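Local coordinates for [4Fe-4S]-dependent U34-ARNt thiolase (Methanococcus maripaludis, PDB 6SCY), which probably introduces sulfur into uridine 34 of tRNA, using ATP and a [4Fe-4S] cluster, at residues 83-88 with 100-105; 92-97 with 231-236; 167-172 with 203-208. All coordinates share one frame; numbering follows the deposited sequence.

Interaction 1 (83-88 with 100-105); sequences AIMVNE and AAVKFC. With SF4 (iron/sulfur cluster), chain E.
The flat peptide group between A101 and V102 meets the methyl end of M85 on one face. M85 CE sits 3.5 Å from A101 O and 3.7 Å from V102 N, so it lies over the peptide plane and not at its edge. The rest of the contact is apolar. M85 CE also touches the side chains of A101 and V102, at 3.8 Å from A101 CB, with V102 CG2 next to it. C105 SG closes the other end of this patch. C105 SG is 4.0 Å from M85 CE and 3.6 Å from A83 CB.

The shape of M85 explains its reach. CG stands anti to the carbonyl carbon, and the chain then bends at chi2 (88°), which swings the methyl across the helix surface. A83 and M85 both point toward the helix, while I84 between them faces helix 141-159. Y112 of strand 111-116 adds to the cover round M85, V102 and C105. No hydrogen bond joins the two segments.

A second flat group lies at the end of the strand. The E88 carboxylate has S1 of the iron-sulfur cluster over one face, and OE2 is 3.4 Å from that sulfide. Its two oxygens have separate mates: OE1 pairs with R94 and OE2 with R149. These arginines probably offset the negative charge next to the cluster.

The axes of strand 83-87 and helix 100-105 run nearly antiparallel, 162° apart, with a closest approach of 10.0 Å. This is the packing of a beta-alpha-beta crossover, here strand 80-87, helix 95-108 and strand 111-116. It belongs to the parallel alpha/beta fold of the PP-loop family, with V86, a predicted ATP-binding residue, on the same strand.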
ATOM      1  N   ALA A  83      14.918  30.890   7.164  1.00 62.17           N
ATOM      2  CA  ALA A  83      15.215  29.534   7.636  1.00 62.00           C
ATOM      3  C   ALA A  83      14.913  29.414   9.113  1.00 65.81           C
ATOM      4  O   ALA A  83      15.300  30.286   9.885  1.00 65.79           O
ATOM      5  CB  ALA A  83      16.668  29.185   7.370  1.00 62.80           C
ATOM      6  N   ILE A  84      14.204  28.357   9.507  1.00 62.82           N
ATOM      7  CA  ILE A  84      13.853  28.121  10.909  1.00 63.34           C
ATOM      8  C   ILE A  84      14.478  26.829  11.409  1.00 70.49           C
ATOM      9  O   ILE A  84      14.201  25.754  10.862  1.00 70.60           O
ATOM     10  CB  ILE A  84      12.326  28.144  11.208  1.00 65.88           C
ATOM     11  CG1 ILE A  84      11.574  29.262  10.457  1.00 65.69           C
ATOM     12  CG2 ILE A  84      12.080  28.216  12.718  1.00 66.41           C
ATOM     13  CD1 ILE A  84      10.213  28.822   9.940  1.00 68.51           C
ATOM     14  N   MET A  85      15.288  26.943  12.477  1.00 68.68           N
ATOM     15  CA  MET A  85      15.926  25.806  13.136  1.00 69.57           C
ATOM     16  C   MET A  85      15.239  25.597  14.484  1.00 77.64           C
ATOM     17  O   MET A  85      15.135  26.545  15.268  1.00 77.83           O
ATOM     18  CB  MET A  85      17.429  26.051  13.334  1.00 71.57           C
ATOM     19  CG  MET A  85      18.214  26.105  12.048  1.00 74.74           C
ATOM     20  SD  MET A  85      18.241  27.779  11.385  1.00 78.33           S
ATOM     21  CE  MET A  85      19.739  27.730  10.486  1.00 74.73           C
ATOM     22  N   VAL A  86      14.748  24.374  14.749  1.00 76.65           N
ATOM     23  CA  VAL A  86      14.040  24.085  15.997  1.00 77.73           C
ATOM     24  C   VAL A  86      14.868  23.177  16.912  1.00 86.41           C
ATOM     25  O   VAL A  86      14.956  21.980  16.655  1.00 86.80           O
ATOM     26  CB  VAL A  86      12.594  23.550  15.771  1.00 81.08           C
ATOM     27  CG1 VAL A  86      11.807  23.534  17.071  1.00 80.55           C
ATOM     28  CG2 VAL A  86      11.847  24.361  14.718  1.00 80.99           C
ATOM     29  N   ASN A  87      15.486  23.735  17.965  1.00 86.37           N
ATOM     30  CA  ASN A  87      16.243  22.920  18.918  1.00 87.65           C
ATOM     31  C   ASN A  87      15.247  22.265  19.860  1.00 95.66           C
ATOM     32  O   ASN A  87      14.643  22.939  20.701  1.00 94.27           O
ATOM     33  CB  ASN A  87      17.288  23.738  19.694  1.00 86.77           C
ATOM     34  CG  ASN A  87      17.899  23.013  20.878  1.00 99.71           C
ATOM     35  OD1 ASN A  87      18.207  21.813  20.838  1.00 85.48           O
ATOM     36  ND2 ASN A  87      18.085  23.741  21.965  1.00 95.32           N
ATOM     37  N   GLU A  88      15.073  20.944  19.704  1.00 96.88           N
ATOM     38  CA  GLU A  88      14.149  20.145  20.513  1.00 98.88           C
ATOM     39  C   GLU A  88      14.518  20.140  22.002  1.00108.22           C
ATOM     40  O   GLU A  88      13.680  19.796  22.837  1.00108.05           O
ATOM     41  CB  GLU A  88      14.005  18.721  19.958  1.00100.07           C
ATOM     42  CG  GLU A  88      13.319  18.666  18.605  1.00109.30           C
ATOM     43  CD  GLU A  88      14.173  18.274  17.414  1.00133.35           C
ATOM     44  OE1 GLU A  88      15.419  18.309  17.518  1.00128.31           O
ATOM     45  OE2 GLU A  88      13.585  17.942  16.358  1.00131.00           O
ATOM     46  N   ALA A 100      25.861  23.577  11.560  1.00 91.90           N
ATOM     47  CA  ALA A 100      26.109  23.407  10.124  1.00 91.00           C
ATOM     48  C   ALA A 100      25.067  24.169   9.294  1.00 92.59           C
ATOM     49  O   ALA A 100      25.414  24.741   8.252  1.00 92.30           O
ATOM     50  CB  ALA A 100      26.094  21.931   9.761  1.00 91.71           C
ATOM     51  N   ALA A 101      23.801  24.199   9.778  1.00 86.77           N
ATOM     52  CA  ALA A 101      22.684  24.901   9.139  1.00 85.50           C
ATOM     53  C   ALA A 101      22.810  26.429   9.266  1.00 86.46           C
ATOM     54  O   ALA A 101      22.430  27.146   8.338  1.00 86.02           O
ATOM     55  CB  ALA A 101      21.360  24.428   9.720  1.00 86.25           C
ATOM     56  N   VAL A 102      23.329  26.922  10.414  1.00 80.66           N
ATOM     57  CA  VAL A 102      23.550  28.345  10.686  1.00 79.22           C
ATOM     58  C   VAL A 102      24.718  28.838   9.824  1.00 81.41           C
ATOM     59  O   VAL A 102      24.590  29.864   9.153  1.00 81.29           O
ATOM     60  CB  VAL A 102      23.767  28.634  12.194  1.00 82.68           C
ATOM     61  CG1 VAL A 102      24.289  30.050  12.430  1.00 82.42           C
ATOM     62  CG2 VAL A 102      22.484  28.412  12.980  1.00 82.44           C
ATOM     63  N   LYS A 103      25.832  28.076   9.806  1.00 76.46           N
ATOM     64  CA  LYS A 103      27.046  28.399   9.044  1.00 75.85           C
ATOM     65  C   LYS A 103      26.804  28.413   7.516  1.00 76.98           C
ATOM     66  O   LYS A 103      27.526  29.126   6.802  1.00 76.50           O
ATOM     67  CB  LYS A 103      28.232  27.504   9.456  1.00 79.26           C
ATOM     68  CG  LYS A 103      28.857  27.994  10.770  1.00102.36           C
ATOM     69  CD  LYS A 103      30.146  27.289  11.176  1.00114.81           C
ATOM     70  CE  LYS A 103      30.793  28.002  12.353  1.00128.30           C
ATOM     71  NZ  LYS A 103      31.260  26.927  13.397  1.00138.85           N
ATOM     72  N   PHE A 104      25.767  27.675   7.026  1.00 70.58           N
ATOM     73  CA  PHE A 104      25.346  27.672   5.618  1.00 68.91           C
ATOM     74  C   PHE A 104      24.590  28.986   5.369  1.00 72.60           C
ATOM     75  O   PHE A 104      24.880  29.682   4.392  1.00 72.15           O
ATOM     76  CB  PHE A 104      24.448  26.451   5.296  1.00 69.83           C
ATOM     77  CG  PHE A 104      23.775  26.450   3.935  1.00 70.09           C
ATOM     78  CD1 PHE A 104      24.389  25.861   2.837  1.00 72.14           C
ATOM     79  CD2 PHE A 104      22.508  26.997   3.766  1.00 71.07           C
ATOM     80  CE1 PHE A 104      23.759  25.851   1.586  1.00 72.37           C
ATOM     81  CE2 PHE A 104      21.895  27.008   2.511  1.00 73.29           C
ATOM     82  CZ  PHE A 104      22.519  26.426   1.433  1.00 71.08           C
ATOM     83  N   CYS A 105      23.633  29.320   6.269  1.00 69.18           N
ATOM     84  CA  CYS A 105      22.810  30.532   6.222  1.00 69.55           C
ATOM     85  C   CYS A 105      23.648  31.801   6.226  1.00 75.94           C
ATOM     86  O   CYS A 105      23.233  32.814   5.660  1.00 75.80           O
ATOM     87  CB  CYS A 105      21.787  30.537   7.351  1.00 69.77           C
ATOM     88  SG  CYS A 105      20.269  29.629   6.974  1.00 73.65           S
TER
HETATM   89 FE1  SF4 E 403      11.989  11.495  16.840  0.80103.28          FE
HETATM   90 FE2  SF4 E 403      12.149  14.149  17.541  0.80103.10          FE
HETATM   91 FE3  SF4 E 403      13.335  13.278  15.224  0.70104.12          FE
HETATM   92 FE4  SF4 E 403      14.390  12.555  17.657  0.80103.45          FE
HETATM   93  S1  SF4 E 403      14.253  14.681  16.790  0.80103.85           S
HETATM   94  S2  SF4 E 403      14.044  11.177  15.854  0.80103.54           S
HETATM   95  S3  SF4 E 403      12.480  12.337  18.920  0.80103.59           S
HETATM   96  S4  SF4 E 403      11.085  13.285  15.702  0.80103.45           S

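Interaction 2 (92-97 with 231-236); sequences GYRTDG and SPCPYS. With SF4 (iron/sulfur cluster), chain E.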
ATOM      1  N   GLY A  92      22.019  15.793  24.298  1.00131.25           N
ATOM      2  CA  GLY A  92      22.928  15.205  23.319  1.00131.43           C
ATOM      3  C   GLY A  92      23.729  16.173  22.475  1.00135.52           C
ATOM      4  O   GLY A  92      24.386  17.072  23.013  1.00135.18           O
ATOM      5  N   TYR A  93      23.683  15.978  21.137  1.00131.57           N
ATOM      6  CA  TYR A  93      24.399  16.829  20.192  1.00130.86           C
ATOM      7  C   TYR A  93      23.550  17.183  18.965  1.00132.09           C
ATOM      8  O   TYR A  93      23.816  16.747  17.835  1.00131.41           O
ATOM      9  CB  TYR A  93      25.779  16.253  19.818  1.00132.35           C
ATOM     10  CG  TYR A  93      26.918  17.116  20.317  1.00134.29           C
ATOM     11  CD1 TYR A  93      27.559  16.831  21.518  1.00136.29           C
ATOM     12  CD2 TYR A  93      27.313  18.255  19.621  1.00135.04           C
ATOM     13  CE1 TYR A  93      28.587  17.640  21.999  1.00137.27           C
ATOM     14  CE2 TYR A  93      28.340  19.071  20.090  1.00135.90           C
ATOM     15  CZ  TYR A  93      28.974  18.760  21.280  1.00143.80           C
ATOM     16  OH  TYR A  93      29.988  19.565  21.740  1.00145.63           O
ATOM     17  N   ARG A  94      22.516  18.001  19.222  1.00126.77           N
ATOM     18  CA  ARG A  94      21.597  18.558  18.220  1.00125.53           C
ATOM     19  C   ARG A  94      22.220  19.860  17.741  1.00126.01           C
ATOM     20  O   ARG A  94      22.046  20.249  16.585  1.00125.32           O
ATOM     21  CB  ARG A  94      20.230  18.875  18.848  1.00126.46           C
ATOM     22  CG  ARG A  94      19.537  17.657  19.473  1.00138.33           C
ATOM     23  CD  ARG A  94      18.058  17.899  19.602  1.00148.10           C
ATOM     24  NE  ARG A  94      17.338  16.645  19.846  1.00156.23           N
ATOM     25  CZ  ARG A  94      16.918  15.820  18.896  1.00169.82           C
ATOM     26  NH1 ARG A  94      17.138  16.101  17.615  1.00153.38           N
ATOM     27  NH2 ARG A  94      16.273  14.714  19.210  1.00159.58           N
ATOM     28  N   THR A  95      22.959  20.522  18.660  1.00120.26           N
ATOM     29  CA  THR A  95      23.689  21.780  18.492  1.00118.86           C
ATOM     30  C   THR A  95      24.608  21.760  17.279  1.00119.33           C
ATOM     31  O   THR A  95      24.557  22.695  16.486  1.00119.40           O
ATOM     32  CB  THR A  95      24.447  22.141  19.783  1.00129.00           C
ATOM     33  OG1 THR A  95      25.099  20.971  20.301  1.00129.07           O
ATOM     34  CG2 THR A  95      23.530  22.732  20.843  1.00128.86           C
ATOM     35  N   ASP A  96      25.393  20.672  17.097  1.00112.73           N
ATOM     36  CA  ASP A  96      26.326  20.484  15.977  1.00111.08           C
ATOM     37  C   ASP A  96      25.628  20.436  14.605  1.00111.25           C
ATOM     38  O   ASP A  96      26.238  20.756  13.584  1.00110.61           O
ATOM     39  CB  ASP A  96      27.175  19.223  16.206  1.00112.86           C
ATOM     40  CG  ASP A  96      28.673  19.418  16.046  1.00122.50           C
ATOM     41  OD1 ASP A  96      29.220  20.367  16.655  1.00122.98           O
ATOM     42  OD2 ASP A  96      29.305  18.606  15.332  1.00127.60           O
ATOM     43  N   GLY A  97      24.357  20.059  14.621  1.00105.29           N
ATOM     44  CA  GLY A  97      23.479  19.933  13.465  1.00103.95           C
ATOM     45  C   GLY A  97      22.988  21.290  13.033  1.00104.69           C
ATOM     46  O   GLY A  97      23.106  21.650  11.861  1.00104.39           O
ATOM     47  N   SER A 231      23.495  14.754  12.232  1.00122.36           N
ATOM     48  CA  SER A 231      22.385  15.011  13.166  1.00122.56           C
ATOM     49  C   SER A 231      21.644  13.717  13.643  1.00127.32           C
ATOM     50  O   SER A 231      20.474  13.507  13.294  1.00126.85           O
ATOM     51  CB  SER A 231      21.416  16.065  12.617  1.00125.90           C
ATOM     52  OG  SER A 231      21.141  15.959  11.229  1.00132.75           O
ATOM     53  N   PRO A 232      22.302  12.856  14.468  1.00124.48           N
ATOM     54  CA  PRO A 232      21.617  11.642  14.954  1.00124.36           C
ATOM     55  C   PRO A 232      20.827  11.873  16.247  1.00128.09           C
ATOM     56  O   PRO A 232      21.201  12.726  17.057  1.00127.48           O
ATOM     57  CB  PRO A 232      22.763  10.647  15.150  1.00126.13           C
ATOM     58  CG  PRO A 232      23.995  11.497  15.360  1.00130.63           C
ATOM     59  CD  PRO A 232      23.684  12.929  14.989  1.00126.14           C
ATOM     60  N   CYS A 233      19.737  11.107  16.445  1.00124.70           N
ATOM     61  CA  CYS A 233      18.893  11.263  17.628  1.00124.40           C
ATOM     62  C   CYS A 233      19.282  10.335  18.796  1.00127.62           C
ATOM     63  O   CYS A 233      19.219   9.109  18.645  1.00126.91           O
ATOM     64  CB  CYS A 233      17.418  11.126  17.266  1.00124.89           C
ATOM     65  SG  CYS A 233      16.286  11.636  18.585  1.00128.72           S
ATOM     66  N   PRO A 234      19.658  10.901  19.977  1.00123.75           N
ATOM     67  CA  PRO A 234      20.028  10.044  21.118  1.00123.17           C
ATOM     68  C   PRO A 234      18.850   9.526  21.948  1.00125.89           C
ATOM     69  O   PRO A 234      19.073   8.721  22.855  1.00125.30           O
ATOM     70  CB  PRO A 234      20.969  10.930  21.951  1.00124.81           C
ATOM     71  CG  PRO A 234      20.803  12.329  21.428  1.00129.39           C
ATOM     72  CD  PRO A 234      19.780  12.331  20.331  1.00125.17           C
ATOM     73  N   TYR A 235      17.606   9.966  21.644  1.00121.56           N
ATOM     74  CA  TYR A 235      16.417   9.552  22.394  1.00120.84           C
ATOM     75  C   TYR A 235      15.296   8.937  21.529  1.00122.82           C
ATOM     76  O   TYR A 235      14.211   8.673  22.058  1.00122.11           O
ATOM     77  CB  TYR A 235      15.884  10.714  23.256  1.00122.23           C
ATOM     78  CG  TYR A 235      16.512  10.777  24.634  1.00124.38           C
ATOM     79  CD1 TYR A 235      15.908  10.158  25.726  1.00126.25           C
ATOM     80  CD2 TYR A 235      17.716  11.444  24.845  1.00125.34           C
ATOM     81  CE1 TYR A 235      16.489  10.197  26.994  1.00126.56           C
ATOM     82  CE2 TYR A 235      18.308  11.487  26.109  1.00126.32           C
ATOM     83  CZ  TYR A 235      17.687  10.866  27.181  1.00133.75           C
ATOM     84  OH  TYR A 235      18.262  10.920  28.428  1.00135.96           O
ATOM     85  N   SER A 236      15.559   8.676  20.223  1.00118.39           N
ATOM     86  CA  SER A 236      14.579   8.050  19.322  1.00117.96           C
ATOM     87  C   SER A 236      15.185   7.263  18.157  1.00121.16           C
ATOM     88  O   SER A 236      16.007   7.781  17.392  1.00120.29           O
ATOM     89  CB  SER A 236      13.562   9.058  18.799  1.00121.42           C
ATOM     90  OG  SER A 236      12.555   9.327  19.761  1.00129.25           O
TER
HETATM   91 FE1  SF4 E 403      11.989  11.495  16.840  0.80103.28          FE
HETATM   92 FE2  SF4 E 403      12.149  14.149  17.541  0.80103.10          FE
HETATM   93 FE3  SF4 E 403      13.335  13.278  15.224  0.70104.12          FE
HETATM   94 FE4  SF4 E 403      14.390  12.555  17.657  0.80103.45          FE
HETATM   95  S1  SF4 E 403      14.253  14.681  16.790  0.80103.85           S
HETATM   96  S2  SF4 E 403      14.044  11.177  15.854  0.80103.54           S
HETATM   97  S3  SF4 E 403      12.480  12.337  18.920  0.80103.59           S
HETATM   98  S4  SF4 E 403      11.085  13.285  15.702  0.80103.45           S
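R94 lays its guanidinium obliquely against the iron-sulfur cluster and C233. R94 NH2 is 3.1 Å from C233 SG and 3.2 Å from S1 of the cluster. The iron FE4 lies in the guanidinium plane, at the edge. The chain is extended from CG to NE, which carries the charge from the loop leading into helix 95-108 to the cluster. NH1 makes a salt bridge with E88.

C233 SG binds the iron FE4 at 2.3 Å. With SG anti to the backbone N (chi1 -168°), the thiolate leaves the loop toward the cluster. This is a [4Fe-4S] site held by three cysteines, C142, C145 and C233, with the first two on helix 141-159.

S236 packs on C142 and brings OG to 3.1 Å from S3, while OG also donates to Y235 O at 2.9 Å. Replacing S236 by alanine would probably leave S3 without this polar neighbour and Y235 O without its side-chain donor.

Glycines let the backbones come close. G92 CA faces P234 CG at 4.0 Å, where a side chain would run into the proline ring. G97 CA lies 4.5 Å from S231 CB.

Interaction 3 (167-172 with 203-208); sequences IGHNLD and VKRIKP. With SO4 (sulfate ion), chain B.
I167 CG1 stands anti to the carbonyl carbon (chi1 -44°) and R205 runs extended from CG to NE, which together set one face of the guanidinium against CG1. I167 CG1 is 3.5 Å from R205 NH1. I167 CG2 covers one face of the H169 ring, offset toward its rim. The ring and guanidinium planes are 33° apart. K207 lies beside H169, pointing the same way, and its CE reaches the ring edge 3.5 Å from H169 ND1.

The backbones are joined as neighbours in the parallel sheet. I167 N donates to I206 O at 2.8 Å, with an N-H...O angle of 161°. K207 CA adds a CA-H...O contact to I167 O at 3.3 Å. Beyond the turn at G168, N170 caps helix 171-184 through D173 N and also bonds D61.

Sulfate O3 receives two weak bonds, from H169 NE2 at 3.2 Å and from R205 NH1 at 3.5 Å. R149 NH2 also hydrogen-bonds a sulfate. A second sulfate forms a salt bridge with R205 and a long, weak ion pair with K207. G168, D61 and D173 are predicted to bind ATP. Both sulfates are probably from the crystallisation liquor, but this basic, strand-end pocket is consistent with a place for a phosphate of ATP.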
ATOM      1  N   ILE A 167       9.646  21.989   3.545  1.00 47.74           N
ATOM      2  CA  ILE A 167      10.149  20.840   4.313  1.00 47.32           C
ATOM      3  C   ILE A 167      10.999  19.959   3.386  1.00 52.32           C
ATOM      4  O   ILE A 167      10.590  19.672   2.262  1.00 52.16           O
ATOM      5  CB  ILE A 167       9.000  20.043   5.029  1.00 49.80           C
ATOM      6  CG1 ILE A 167       7.957  20.957   5.720  1.00 49.49           C
ATOM      7  CG2 ILE A 167       9.545  19.003   6.005  1.00 50.46           C
ATOM      8  CD1 ILE A 167       8.422  21.727   6.927  1.00 53.75           C
ATOM      9  N   GLY A 168      12.174  19.559   3.868  1.00 50.22           N
ATOM     10  CA  GLY A 168      13.139  18.758   3.120  1.00 51.07           C
ATOM     11  C   GLY A 168      12.875  17.265   3.030  1.00 56.11           C
ATOM     12  O   GLY A 168      13.787  16.464   3.262  1.00 56.21           O
ATOM     13  N   HIS A 169      11.639  16.872   2.666  1.00 52.31           N
ATOM     14  CA  HIS A 169      11.296  15.456   2.514  1.00 51.76           C
ATOM     15  C   HIS A 169      11.660  15.038   1.111  1.00 57.14           C
ATOM     16  O   HIS A 169      11.297  15.737   0.158  1.00 58.32           O
ATOM     17  CB  HIS A 169       9.801  15.192   2.780  1.00 51.99           C
ATOM     18  CG  HIS A 169       9.371  15.356   4.208  1.00 54.90           C
ATOM     19  ND1 HIS A 169       8.094  15.787   4.529  1.00 56.38           N
ATOM     20  CD2 HIS A 169      10.048  15.117   5.354  1.00 56.25           C
ATOM     21  CE1 HIS A 169       8.040  15.798   5.848  1.00 55.66           C
ATOM     22  NE2 HIS A 169       9.194  15.409   6.387  1.00 56.06           N
ATOM     23  N   ASN A 170      12.420  13.934   0.976  1.00 52.16           N
ATOM     24  CA  ASN A 170      12.835  13.439  -0.335  1.00 50.70           C
ATOM     25  C   ASN A 170      11.931  12.286  -0.795  1.00 53.42           C
ATOM     26  O   ASN A 170      11.050  11.881  -0.039  1.00 52.33           O
ATOM     27  CB  ASN A 170      14.337  13.109  -0.360  1.00 48.46           C
ATOM     28  CG  ASN A 170      14.777  11.930   0.468  1.00 69.13           C
ATOM     29  OD1 ASN A 170      14.267  10.821   0.354  1.00 63.85           O
ATOM     30  ND2 ASN A 170      15.765  12.131   1.306  1.00 62.57           N
ATOM     31  N   LEU A 171      12.119  11.777  -2.031  1.00 50.14           N
ATOM     32  CA  LEU A 171      11.295  10.690  -2.578  1.00 49.57           C
ATOM     33  C   LEU A 171      11.277   9.454  -1.689  1.00 53.99           C
ATOM     34  O   LEU A 171      10.199   8.892  -1.468  1.00 53.86           O
ATOM     35  CB  LEU A 171      11.698  10.337  -4.019  1.00 49.46           C
ATOM     36  CG  LEU A 171      10.812   9.336  -4.769  1.00 53.35           C
ATOM     37  CD1 LEU A 171       9.392   9.855  -4.940  1.00 53.17           C
ATOM     38  CD2 LEU A 171      11.404   9.010  -6.120  1.00 55.73           C
ATOM     39  N   ASP A 172      12.463   9.058  -1.155  1.00 50.08           N
ATOM     40  CA  ASP A 172      12.619   7.921  -0.245  1.00 49.17           C
ATOM     41  C   ASP A 172      11.791   8.158   1.017  1.00 51.56           C
ATOM     42  O   ASP A 172      10.970   7.303   1.336  1.00 52.61           O
ATOM     43  CB  ASP A 172      14.094   7.677   0.102  1.00 51.13           C
ATOM     44  CG  ASP A 172      14.868   6.853  -0.904  1.00 65.21           C
ATOM     45  OD1 ASP A 172      15.151   7.370  -2.008  1.00 65.00           O
ATOM     46  OD2 ASP A 172      15.226   5.703  -0.574  1.00 76.43           O
ATOM     47  N   VAL A 203      -0.240  27.697   7.373  1.00 86.57           N
ATOM     48  CA  VAL A 203       0.700  27.986   6.283  1.00 84.11           C
ATOM     49  C   VAL A 203       0.899  26.674   5.515  1.00 83.50           C
ATOM     50  O   VAL A 203       1.053  25.622   6.138  1.00 83.54           O
ATOM     51  CB  VAL A 203       2.039  28.584   6.813  1.00 87.60           C
ATOM     52  CG1 VAL A 203       3.010  28.892   5.681  1.00 87.17           C
ATOM     53  CG2 VAL A 203       1.792  29.838   7.642  1.00 87.58           C
ATOM     54  N   LYS A 204       0.866  26.736   4.172  1.00 75.91           N
ATOM     55  CA  LYS A 204       0.980  25.573   3.291  1.00 73.54           C
ATOM     56  C   LYS A 204       2.354  24.914   3.339  1.00 73.03           C
ATOM     57  O   LYS A 204       3.369  25.571   3.102  1.00 72.74           O
ATOM     58  CB  LYS A 204       0.602  25.948   1.846  1.00 75.46           C
ATOM     59  CG  LYS A 204      -0.090  24.829   1.075  1.00 83.33           C
ATOM     60  CD  LYS A 204       0.846  24.071   0.142  1.00 88.53           C
ATOM     61  CE  LYS A 204       0.072  23.121  -0.738  1.00 96.74           C
ATOM     62  NZ  LYS A 204       0.931  22.533  -1.798  1.00105.60           N
ATOM     63  N   ARG A 205       2.370  23.610   3.653  1.00 65.98           N
ATOM     64  CA  ARG A 205       3.579  22.795   3.723  1.00 64.25           C
ATOM     65  C   ARG A 205       3.983  22.338   2.322  1.00 64.28           C
ATOM     66  O   ARG A 205       3.262  21.560   1.693  1.00 64.55           O
ATOM     67  CB  ARG A 205       3.360  21.582   4.640  1.00 64.86           C
ATOM     68  CG  ARG A 205       4.050  21.677   5.990  1.00 73.03           C
ATOM     69  CD  ARG A 205       3.716  20.476   6.857  1.00 77.09           C
ATOM     70  NE  ARG A 205       4.467  20.484   8.110  1.00 81.24           N
ATOM     71  CZ  ARG A 205       5.494  19.685   8.376  1.00 97.07           C
ATOM     72  NH1 ARG A 205       5.886  18.779   7.490  1.00 82.32           N
ATOM     73  NH2 ARG A 205       6.115  19.765   9.542  1.00 89.83           N
ATOM     74  N   ILE A 206       5.109  22.855   1.817  1.00 57.02           N
ATOM     75  CA  ILE A 206       5.649  22.501   0.498  1.00 54.99           C
ATOM     76  C   ILE A 206       6.902  21.634   0.676  1.00 55.85           C
ATOM     77  O   ILE A 206       7.643  21.833   1.635  1.00 55.58           O
ATOM     78  CB  ILE A 206       5.878  23.727  -0.448  1.00 57.73           C
ATOM     79  CG1 ILE A 206       6.749  24.829   0.207  1.00 58.25           C
ATOM     80  CG2 ILE A 206       4.546  24.292  -0.925  1.00 57.84           C
ATOM     81  CD1 ILE A 206       7.610  25.675  -0.734  1.00 61.40           C
ATOM     82  N   LYS A 207       7.113  20.647  -0.208  1.00 49.57           N
ATOM     83  CA  LYS A 207       8.281  19.760  -0.159  1.00 47.79           C
ATOM     84  C   LYS A 207       8.993  19.839  -1.509  1.00 50.29           C
ATOM     85  O   LYS A 207       8.589  19.150  -2.451  1.00 50.95           O
ATOM     86  CB  LYS A 207       7.891  18.311   0.182  1.00 49.28           C
ATOM     87  CG  LYS A 207       7.483  18.110   1.628  1.00 58.48           C
ATOM     88  CD  LYS A 207       6.292  17.175   1.736  1.00 65.23           C
ATOM     89  CE  LYS A 207       5.436  17.491   2.936  1.00 74.73           C
ATOM     90  NZ  LYS A 207       4.751  18.810   2.812  1.00 82.50           N
ATOM     91  N   PRO A 208      10.008  20.719  -1.662  1.00 43.86           N
ATOM     92  CA  PRO A 208      10.680  20.825  -2.964  1.00 42.37           C
ATOM     93  C   PRO A 208      11.385  19.539  -3.383  1.00 43.56           C
ATOM     94  O   PRO A 208      11.373  19.211  -4.558  1.00 43.32           O
ATOM     95  CB  PRO A 208      11.660  21.991  -2.769  1.00 44.29           C
ATOM     96  CG  PRO A 208      11.175  22.721  -1.548  1.00 48.86           C
ATOM     97  CD  PRO A 208      10.598  21.652  -0.682  1.00 44.74           C
TER
HETATM   98  S   SO4 B 425       9.217  17.212  10.083  1.00138.84           S
HETATM   99  O1  SO4 B 425       9.699  18.548   9.732  1.00138.31           O
HETATM  100  O2  SO4 B 425      10.340  16.273  10.112  1.00138.75           O
HETATM  101  O3  SO4 B 425       8.237  16.766   9.094  1.00138.99           O
HETATM  102  O4  SO4 B 425       8.583  17.261  11.398  1.00139.49           O

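Overall arrangement
From the N terminus, strand 80-87 comes first. Interaction 1 closes a short loop by returning helix 95-108 onto that strand. Interaction 2 starts between the two segments of interaction 1 and closes only at 231-236, so these two cross along the chain. They share the helix, touch through E88 and R94, and meet at the cluster. Interaction 3 follows interaction 1 in series and falls wholly within the long span of interaction 2. It joins the end of strand 164-167 to strand 204-206 at one edge of the sheet. Interactions 1 and 3 reach the same parallel sheet, with centres about 17 Å apart. Interaction 2 brings the loop of C233 onto the N-terminal end of helix 95-108.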